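Local coordinates for N-acetylmuramoyl-L-alanine amidase (Mycobacteroides abscessus, PDB 7AGO), which probably hydrolyses, as a zinc-dependent amidase, the bond between N-acetylmuramic acid and the L-alanine of the peptide stem in cell-wall peptidoglycan, at residues Leu12-Asn17 and Ala74-Asp79; Ala101-His106 and Pro176-Glu181. All blocks are in the same frame, centred on the assembly; numbering follows the deposited sequence.

Contact 1 (Leu12-Asn17 and Ala74-Asp79); sequences LDPGHN and AMTRGD. With ZN (zinc ion), chain D; ZGL (D-alpha-glutamine), chain B.
R77 holds the end of strand 9-14 and the start of the loop after it, mainly through P14 O. Its NE donates to P14 O over 2.9 Å in a nearly straight bond (165° at the hydrogen), and that oxygen lies at the guanidinium edge, 5° out of the plane. NH2 adds weak bonds to P14 O and G15 O, whereas H16 O sits over one face of the group, badly angled for a bond despite its closeness to NE. Within its own segment NH1 donates to D79 O, 3.0 Å away and near the guanidinium plane, and forms a salt bridge with D80, so several acceptors fix the rotation of the group.

Backbone pairing supplies the second kind of contact. L12 and M75 form a parallel bridge at the border of the mixed sheet in this zinc-exopeptidase-like fold, where 72-75 is an outermost strand; L12 N donates to A74 O at 2.9 Å and T76 N to L12 O at 3.2 Å.

Between these two regions, T76 OG1 donates to D13 OD1 at 2.6 Å, meeting the carboxylate on its anti side. Set between the backbone N and the carbonyl carbon (chi1 55°), the T76 hydroxyl oxygen OG1 also packs against P14 CD, 3.3 Å away. R90 forms a salt bridge with the same D13 oxygen. Within the same loop, H16 binds zinc through NE2 at 2.1 Å, while its ND1 is hydrogen-bonded to T40 O.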
ATOM      1  N   LEU A  12       5.730   0.045   6.759  1.00 14.33           N
ATOM      2  CA  LEU A  12       5.021   0.822   5.753  1.00 13.96           C
ATOM      3  C   LEU A  12       5.841   0.860   4.475  1.00 13.23           C
ATOM      4  O   LEU A  12       7.049   1.107   4.515  1.00 14.48           O
ATOM      5  CB  LEU A  12       4.764   2.245   6.250  1.00 15.19           C
ATOM      6  CG  LEU A  12       4.013   2.349   7.580  1.00 17.42           C
ATOM      7  CD1 LEU A  12       3.962   3.802   8.057  1.00 18.70           C
ATOM      8  CD2 LEU A  12       2.609   1.768   7.428  1.00 17.96           C
ATOM      9  N   ASP A  13       5.182   0.621   3.344  1.00 15.38           N
ATOM     10  CA  ASP A  13       5.849   0.594   2.041  1.00 12.99           C
ATOM     11  C   ASP A  13       5.245   1.666   1.149  1.00 14.06           C
ATOM     12  O   ASP A  13       4.165   1.456   0.574  1.00 15.62           O
ATOM     13  CB  ASP A  13       5.698  -0.781   1.381  1.00 14.17           C
ATOM     14  CG  ASP A  13       6.158  -0.785  -0.059  1.00 15.43           C
ATOM     15  OD1 ASP A  13       7.199  -0.148  -0.337  1.00 16.53           O
ATOM     16  OD2 ASP A  13       5.492  -1.428  -0.909  1.00 17.20           O
ATOM     17  N   PRO A  14       5.908   2.818   0.977  1.00 14.93           N
ATOM     18  CA  PRO A  14       5.466   3.777  -0.044  1.00 12.82           C
ATOM     19  C   PRO A  14       5.897   3.285  -1.418  1.00 13.13           C
ATOM     20  O   PRO A  14       7.086   3.236  -1.731  1.00 16.51           O
ATOM     21  CB  PRO A  14       6.192   5.072   0.360  1.00 16.04           C
ATOM     22  CG  PRO A  14       7.336   4.663   1.261  1.00 16.44           C
ATOM     23  CD  PRO A  14       7.200   3.186   1.582  1.00 16.32           C
ATOM     24  N   GLY A  15       4.914   2.921  -2.238  1.00 12.76           N
ATOM     25  CA  GLY A  15       5.212   2.226  -3.479  1.00 13.75           C
ATOM     26  C   GLY A  15       6.073   3.048  -4.420  1.00 20.58           C
ATOM     27  O   GLY A  15       5.982   4.276  -4.475  1.00 17.21           O
ATOM     28  N   HIS A  16       6.908   2.330  -5.181  1.00 13.67           N
ATOM     29  CA  HIS A  16       7.803   2.841  -6.223  1.00 12.96           C
ATOM     30  C   HIS A  16       8.970   3.642  -5.657  1.00 17.06           C
ATOM     31  O   HIS A  16       9.087   3.816  -4.437  1.00 16.21           O
ATOM     32  CB  HIS A  16       7.017   3.656  -7.248  1.00 15.77           C
ATOM     33  CG  HIS A  16       5.797   2.942  -7.737  1.00 16.35           C
ATOM     34  ND1 HIS A  16       5.849   1.918  -8.663  1.00 16.67           N
ATOM     35  CD2 HIS A  16       4.498   3.059  -7.376  1.00 16.25           C
ATOM     36  CE1 HIS A  16       4.626   1.449  -8.860  1.00 14.32           C
ATOM     37  NE2 HIS A  16       3.788   2.132  -8.099  1.00 16.93           N
ATOM     38  N   ASN A  17       9.854   4.096  -6.550  1.00 15.56           N
ATOM     39  CA  ASN A  17      11.111   4.748  -6.204  1.00 17.06           C
ATOM     40  C   ASN A  17      11.028   6.254  -6.413  1.00 14.00           C
ATOM     41  O   ASN A  17      10.266   6.751  -7.244  1.00 16.93           O
ATOM     42  CB  ASN A  17      12.268   4.241  -7.079  1.00 14.29           C
ATOM     43  CG  ASN A  17      12.600   2.782  -6.877  1.00 17.01           C
ATOM     44  OD1 ASN A  17      12.317   2.186  -5.840  1.00 18.20           O
ATOM     45  ND2 ASN A  17      13.256   2.197  -7.886  1.00 17.11           N
ATOM     46  N   ALA A  74       8.616   0.940  10.732  1.00 15.80           N
ATOM     47  CA  ALA A  74       9.725   1.015   9.787  1.00 14.31           C
ATOM     48  C   ALA A  74       9.155   1.283   8.403  1.00 16.97           C
ATOM     49  O   ALA A  74       7.948   1.142   8.176  1.00 15.07           O
ATOM     50  CB  ALA A  74      10.568  -0.263   9.795  1.00 15.31           C
ATOM     51  N   MET A  75      10.039   1.679   7.482  1.00 17.45           N
ATOM     52  CA  MET A  75       9.696   1.933   6.090  1.00 13.79           C
ATOM     53  C   MET A  75      10.636   1.163   5.171  1.00 16.71           C
ATOM     54  O   MET A  75      11.746   0.781   5.555  1.00 15.97           O
ATOM     55  CB  MET A  75       9.772   3.429   5.742  1.00 15.75           C
ATOM     56  CG  MET A  75       8.862   4.309   6.595  1.00 20.91           C
ATOM     57  SD  MET A  75       8.890   6.038   6.071  1.00 23.27           S
ATOM     58  CE  MET A  75      10.636   6.451   6.218  1.00 25.57           C
ATOM     59  N   THR A  76      10.182   0.955   3.932  1.00 13.81           N
ATOM     60  CA  THR A  76      10.944   0.215   2.925  1.00 13.56           C
ATOM     61  C   THR A  76      11.833   1.101   2.064  1.00 13.14           C
ATOM     62  O   THR A  76      12.613   0.571   1.257  1.00 16.01           O
ATOM     63  CB  THR A  76       9.994  -0.537   1.992  1.00 16.04           C
ATOM     64  OG1 THR A  76       9.069   0.412   1.441  1.00 15.32           O
ATOM     65  CG2 THR A  76       9.220  -1.619   2.755  1.00 13.63           C
ATOM     66  N   ARG A  77      11.708   2.424   2.165  1.00 15.14           N
ATOM     67  CA  ARG A  77      12.675   3.302   1.520  1.00 15.24           C
ATOM     68  C   ARG A  77      12.867   4.547   2.372  1.00 15.98           C
ATOM     69  O   ARG A  77      12.078   4.832   3.278  1.00 16.83           O
ATOM     70  CB  ARG A  77      12.260   3.677   0.091  1.00 20.29           C
ATOM     71  CG  ARG A  77      10.910   4.347  -0.046  1.00 17.97           C
ATOM     72  CD  ARG A  77      10.755   4.825  -1.477  1.00 15.89           C
ATOM     73  NE  ARG A  77       9.379   5.074  -1.915  1.00 16.81           N
ATOM     74  CZ  ARG A  77       8.951   6.214  -2.446  1.00 14.79           C
ATOM     75  NH1 ARG A  77       9.774   7.262  -2.548  1.00 17.25           N
ATOM     76  NH2 ARG A  77       7.694   6.312  -2.882  1.00 13.62           N
ATOM     77  N   GLY A  78      13.939   5.284   2.068  1.00 13.42           N
ATOM     78  CA  GLY A  78      14.377   6.383   2.915  1.00 13.89           C
ATOM     79  C   GLY A  78      14.370   7.743   2.240  1.00 16.27           C
ATOM     80  O   GLY A  78      14.840   8.723   2.820  1.00 18.18           O
ATOM     81  N   ASP A  79      13.860   7.818   1.017  1.00 15.07           N
ATOM     82  CA  ASP A  79      13.848   9.083   0.294  1.00 12.69           C
ATOM     83  C   ASP A  79      12.843   9.000  -0.841  1.00 13.51           C
ATOM     84  O   ASP A  79      12.316   7.932  -1.163  1.00 14.81           O
ATOM     85  CB  ASP A  79      15.231   9.428  -0.271  1.00 16.44           C
ATOM     86  CG  ASP A  79      15.673   8.447  -1.347  1.00 17.59           C
ATOM     87  OD1 ASP A  79      15.085   8.453  -2.451  1.00 17.84           O
ATOM     88  OD2 ASP A  79      16.599   7.657  -1.071  1.00 18.23           O
TER
HETATM   89 ZN    ZN D 303       1.778   1.776  -7.737  0.77 13.01          ZN
HETATM   90  CD  ZGL B 301       5.236  -2.381  -8.722  0.93 42.15           C
HETATM   91  N   ZGL B 301       2.772  -2.512  -8.892  0.93 42.75           N
HETATM   92  O2  ZGL B 301       5.092  -1.577  -7.800  0.93 37.62           O
HETATM   93  N1  ZGL B 301       6.404  -2.657  -9.288  0.93 30.71           N
HETATM   94  CA  ZGL B 301       4.039  -3.136  -9.291  0.93 37.58           C
HETATM   95  CB  ZGL B 301       4.129  -4.614  -8.896  0.93 32.15           C
HETATM   96  C   ZGL B 301       4.364  -6.235  -6.908  0.93 16.85           C
HETATM   97  CG  ZGL B 301       4.237  -4.801  -7.395  0.93 26.37           C
HETATM   98  OXT ZGL B 301       4.343  -7.169  -7.751  0.93 22.41           O
HETATM   99  O   ZGL B 301       4.491  -6.412  -5.691  0.93 17.80           O
HETATM  100  O   HOH W   1      -0.197   1.683  -8.460  1.00 17.97           O

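Contact 2 (Ala101-His106 and Pro176-Glu181); sequences AVVSIH and PKVLVE. With ZN (zinc ion), chain D; ALA (alanine), chain C.
L179 lays its branched end against the H106 ring, CD2 coming within 3.5 Å of H106 CD2 and CD1 within 3.8 Å of H106 NE2. The two belong to neighbouring parallel strands at the centre of the mixed sheet of the zinc-exopeptidase-like fold, and the zinc site lies toward the C-terminal ends of these strands. The strand axes approach to 4.7 Å, and five backbone bonds pair them in an unbroken ladder from V102 N to P176 O through to H106 N to V180 O; the straightest, S104 N to V178 O, has 177° at the hydrogen.

On the face shared with H106, the extended K177 chain crosses V102, CD lying 3.7 Å from V102 CG1, and carries NZ to a salt bridge with E94 and a hydrogen bond to G169 O. S104 OG touches L179 CG but is hydrogen-bonded to D13. V103, V178, I105 and V180 form the other, apolar face; helices 132-147 and 197-216 cover V103, and the former also V178 and V180.

E181 folds back at chi2 (-83°), which brings its carboxylate across H106 CB, the ring and carboxylate planes 56° apart. The bound alanine contributes its CB over one face of the H106 ring. H106 ND1 binds zinc at 2.1 Å, and the zinc-bound water donates to E181 OE2 at 2.7 Å.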
ATOM      1  N   ALA A 101       1.828  -6.177  11.304  1.00 18.69           N
ATOM      2  CA  ALA A 101       1.061  -5.810  10.123  1.00 16.77           C
ATOM      3  C   ALA A 101       1.956  -5.017   9.182  1.00 16.25           C
ATOM      4  O   ALA A 101       2.861  -4.304   9.621  1.00 16.86           O
ATOM      5  CB  ALA A 101      -0.190  -4.996  10.490  1.00 16.90           C
ATOM      6  N   VAL A 102       1.687  -5.150   7.884  1.00 15.87           N
ATOM      7  CA  VAL A 102       2.426  -4.445   6.841  1.00 15.21           C
ATOM      8  C   VAL A 102       1.419  -3.774   5.918  1.00 14.74           C
ATOM      9  O   VAL A 102       0.460  -4.413   5.478  1.00 15.03           O
ATOM     10  CB  VAL A 102       3.325  -5.408   6.042  1.00 19.39           C
ATOM     11  CG1 VAL A 102       4.054  -4.659   4.934  1.00 18.55           C
ATOM     12  CG2 VAL A 102       4.326  -6.084   6.964  1.00 15.65           C
ATOM     13  N   VAL A 103       1.636  -2.498   5.606  1.00 16.48           N
ATOM     14  CA  VAL A 103       0.755  -1.793   4.681  1.00 14.17           C
ATOM     15  C   VAL A 103       1.594  -1.182   3.576  1.00 13.89           C
ATOM     16  O   VAL A 103       2.508  -0.393   3.851  1.00 14.55           O
ATOM     17  CB  VAL A 103      -0.080  -0.706   5.379  1.00 14.58           C
ATOM     18  CG1 VAL A 103      -0.901   0.052   4.357  1.00 17.59           C
ATOM     19  CG2 VAL A 103      -0.986  -1.333   6.426  1.00 15.29           C
ATOM     20  N   SER A 104       1.268  -1.530   2.334  1.00 15.66           N
ATOM     21  CA  SER A 104       1.856  -0.924   1.147  1.00 15.02           C
ATOM     22  C   SER A 104       0.875   0.099   0.580  1.00 14.65           C
ATOM     23  O   SER A 104      -0.326  -0.166   0.502  1.00 16.86           O
ATOM     24  CB  SER A 104       2.171  -2.002   0.104  1.00 16.42           C
ATOM     25  OG  SER A 104       2.754  -1.445  -1.061  1.00 18.07           O
ATOM     26  N   ILE A 105       1.387   1.272   0.202  1.00 15.01           N
ATOM     27  CA  ILE A 105       0.551   2.379  -0.252  1.00 13.07           C
ATOM     28  C   ILE A 105       0.873   2.677  -1.707  1.00 14.27           C
ATOM     29  O   ILE A 105       2.035   2.924  -2.057  1.00 14.55           O
ATOM     30  CB  ILE A 105       0.749   3.639   0.613  1.00 15.15           C
ATOM     31  CG1 ILE A 105       0.293   3.374   2.050  1.00 15.94           C
ATOM     32  CG2 ILE A 105       0.008   4.822   0.005  1.00 15.24           C
ATOM     33  CD1 ILE A 105      -1.200   3.017   2.173  1.00 16.00           C
ATOM     34  N   HIS A 106      -0.168   2.689  -2.541  1.00 12.97           N
ATOM     35  CA  HIS A 106      -0.040   2.961  -3.965  1.00 14.91           C
ATOM     36  C   HIS A 106      -1.154   3.915  -4.373  1.00 17.46           C
ATOM     37  O   HIS A 106      -2.097   4.159  -3.617  1.00 14.91           O
ATOM     38  CB  HIS A 106      -0.123   1.658  -4.786  1.00 15.23           C
ATOM     39  CG  HIS A 106       1.144   0.855  -4.792  1.00 14.98           C
ATOM     40  ND1 HIS A 106       1.939   0.739  -5.912  1.00 15.98           N
ATOM     41  CD2 HIS A 106       1.755   0.131  -3.822  1.00 15.70           C
ATOM     42  CE1 HIS A 106       2.990  -0.013  -5.630  1.00 18.52           C
ATOM     43  NE2 HIS A 106       2.902  -0.396  -4.369  1.00 13.97           N
ATOM     44  N   PRO A 176       0.782 -10.443   8.137  1.00 16.67           N
ATOM     45  CA  PRO A 176      -0.430  -9.867   7.533  1.00 16.32           C
ATOM     46  C   PRO A 176      -0.097  -8.592   6.771  1.00 15.74           C
ATOM     47  O   PRO A 176       0.563  -7.692   7.291  1.00 15.73           O
ATOM     48  CB  PRO A 176      -1.333  -9.584   8.742  1.00 19.09           C
ATOM     49  CG  PRO A 176      -0.880 -10.545   9.782  1.00 19.59           C
ATOM     50  CD  PRO A 176       0.620 -10.635   9.591  1.00 18.30           C
ATOM     51  N   LYS A 177      -0.562  -8.522   5.527  1.00 15.29           N
ATOM     52  CA  LYS A 177      -0.175  -7.434   4.640  1.00 15.20           C
ATOM     53  C   LYS A 177      -1.318  -7.123   3.684  1.00 15.08           C
ATOM     54  O   LYS A 177      -1.995  -8.034   3.204  1.00 19.18           O
ATOM     55  CB  LYS A 177       1.090  -7.796   3.838  1.00 16.25           C
ATOM     56  CG  LYS A 177       1.531  -6.697   2.872  1.00 15.11           C
ATOM     57  CD  LYS A 177       2.898  -6.976   2.234  1.00 14.89           C
ATOM     58  CE  LYS A 177       3.243  -5.870   1.226  1.00 14.04           C
ATOM     59  NZ  LYS A 177       4.594  -6.071   0.602  1.00 15.83           N
ATOM     60  N   VAL A 178      -1.515  -5.830   3.407  1.00 14.89           N
ATOM     61  CA  VAL A 178      -2.403  -5.379   2.344  1.00 17.44           C
ATOM     62  C   VAL A 178      -1.682  -4.309   1.539  1.00 15.81           C
ATOM     63  O   VAL A 178      -0.795  -3.612   2.044  1.00 14.55           O
ATOM     64  CB  VAL A 178      -3.748  -4.832   2.875  1.00 15.42           C
ATOM     65  CG1 VAL A 178      -4.523  -5.929   3.602  1.00 16.36           C
ATOM     66  CG2 VAL A 178      -3.518  -3.627   3.807  1.00 17.95           C
ATOM     67  N   LEU A 179      -2.054  -4.199   0.267  1.00 15.58           N
ATOM     68  CA  LEU A 179      -1.575  -3.128  -0.603  1.00 14.71           C
ATOM     69  C   LEU A 179      -2.798  -2.278  -0.919  1.00 17.89           C
ATOM     70  O   LEU A 179      -3.716  -2.740  -1.608  1.00 17.22           O
ATOM     71  CB  LEU A 179      -0.923  -3.684  -1.871  1.00 14.62           C
ATOM     72  CG  LEU A 179      -0.180  -2.710  -2.803  1.00 14.60           C
ATOM     73  CD1 LEU A 179       0.721  -3.471  -3.791  1.00 14.67           C
ATOM     74  CD2 LEU A 179      -1.153  -1.812  -3.569  1.00 18.03           C
ATOM     75  N   VAL A 180      -2.810  -1.046  -0.418  1.00 13.96           N
ATOM     76  CA  VAL A 180      -3.949  -0.151  -0.580  1.00 12.96           C
ATOM     77  C   VAL A 180      -3.658   0.781  -1.745  1.00 16.56           C
ATOM     78  O   VAL A 180      -2.713   1.574  -1.688  1.00 15.95           O
ATOM     79  CB  VAL A 180      -4.236   0.649   0.700  1.00 14.58           C
ATOM     80  CG1 VAL A 180      -5.467   1.516   0.505  1.00 15.90           C
ATOM     81  CG2 VAL A 180      -4.451  -0.287   1.885  1.00 17.01           C
ATOM     82  N   GLU A 181      -4.454   0.665  -2.808  1.00 15.14           N
ATOM     83  CA  GLU A 181      -4.503   1.660  -3.874  1.00 15.79           C
ATOM     84  C   GLU A 181      -5.511   2.718  -3.441  1.00 16.92           C
ATOM     85  O   GLU A 181      -6.717   2.450  -3.405  1.00 16.96           O
ATOM     86  CB  GLU A 181      -4.914   1.011  -5.195  1.00 14.34           C
ATOM     87  CG  GLU A 181      -3.870   0.052  -5.792  1.00 14.76           C
ATOM     88  CD  GLU A 181      -2.814   0.783  -6.581  1.00 21.28           C
ATOM     89  OE1 GLU A 181      -2.877   2.034  -6.596  1.00 19.29           O
ATOM     90  OE2 GLU A 181      -1.925   0.120  -7.182  1.00 21.18           O
TER
HETATM   91 ZN    ZN D 303       1.778   1.776  -7.737  0.77 13.01          ZN
HETATM   92  N   ALA C 302      -0.718  -2.263  -9.901  0.93 47.29           N
HETATM   93  CA  ALA C 302       0.375  -2.121  -8.942  0.93 44.91           C
HETATM   94  C   ALA C 302       1.605  -2.896  -9.408  0.93 44.77           C
HETATM   95  O   ALA C 302       1.494  -3.759 -10.285  0.93 36.56           O
HETATM   96  CB  ALA C 302      -0.065  -2.592  -7.560  0.93 42.10           C
HETATM   97  O   HOH W   1      -0.197   1.683  -8.460  1.00 17.97           O

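Overall arrangement
Contacts 1 and 2 lie side by side in one sheet, their centres about 11 Å apart, because strand 9-14 borders both 72-75 and 101-108. D13 O accepts from I105 N at 2.8 Å, and D13 OD2 pairs with S104 OG at 2.7 Å, probably as hydrogen bonds, so one residue ties the two contacts together. At their shared end H16 NE2 and H106 ND1 stand 3.2 Å apart on the same zinc, which E51 and a water also bind. The bound D-alpha-glutamine lies by both H16 and H106, and the bound alanine by E181 and L179, consistent with a peptide-binding active site at the strand ends.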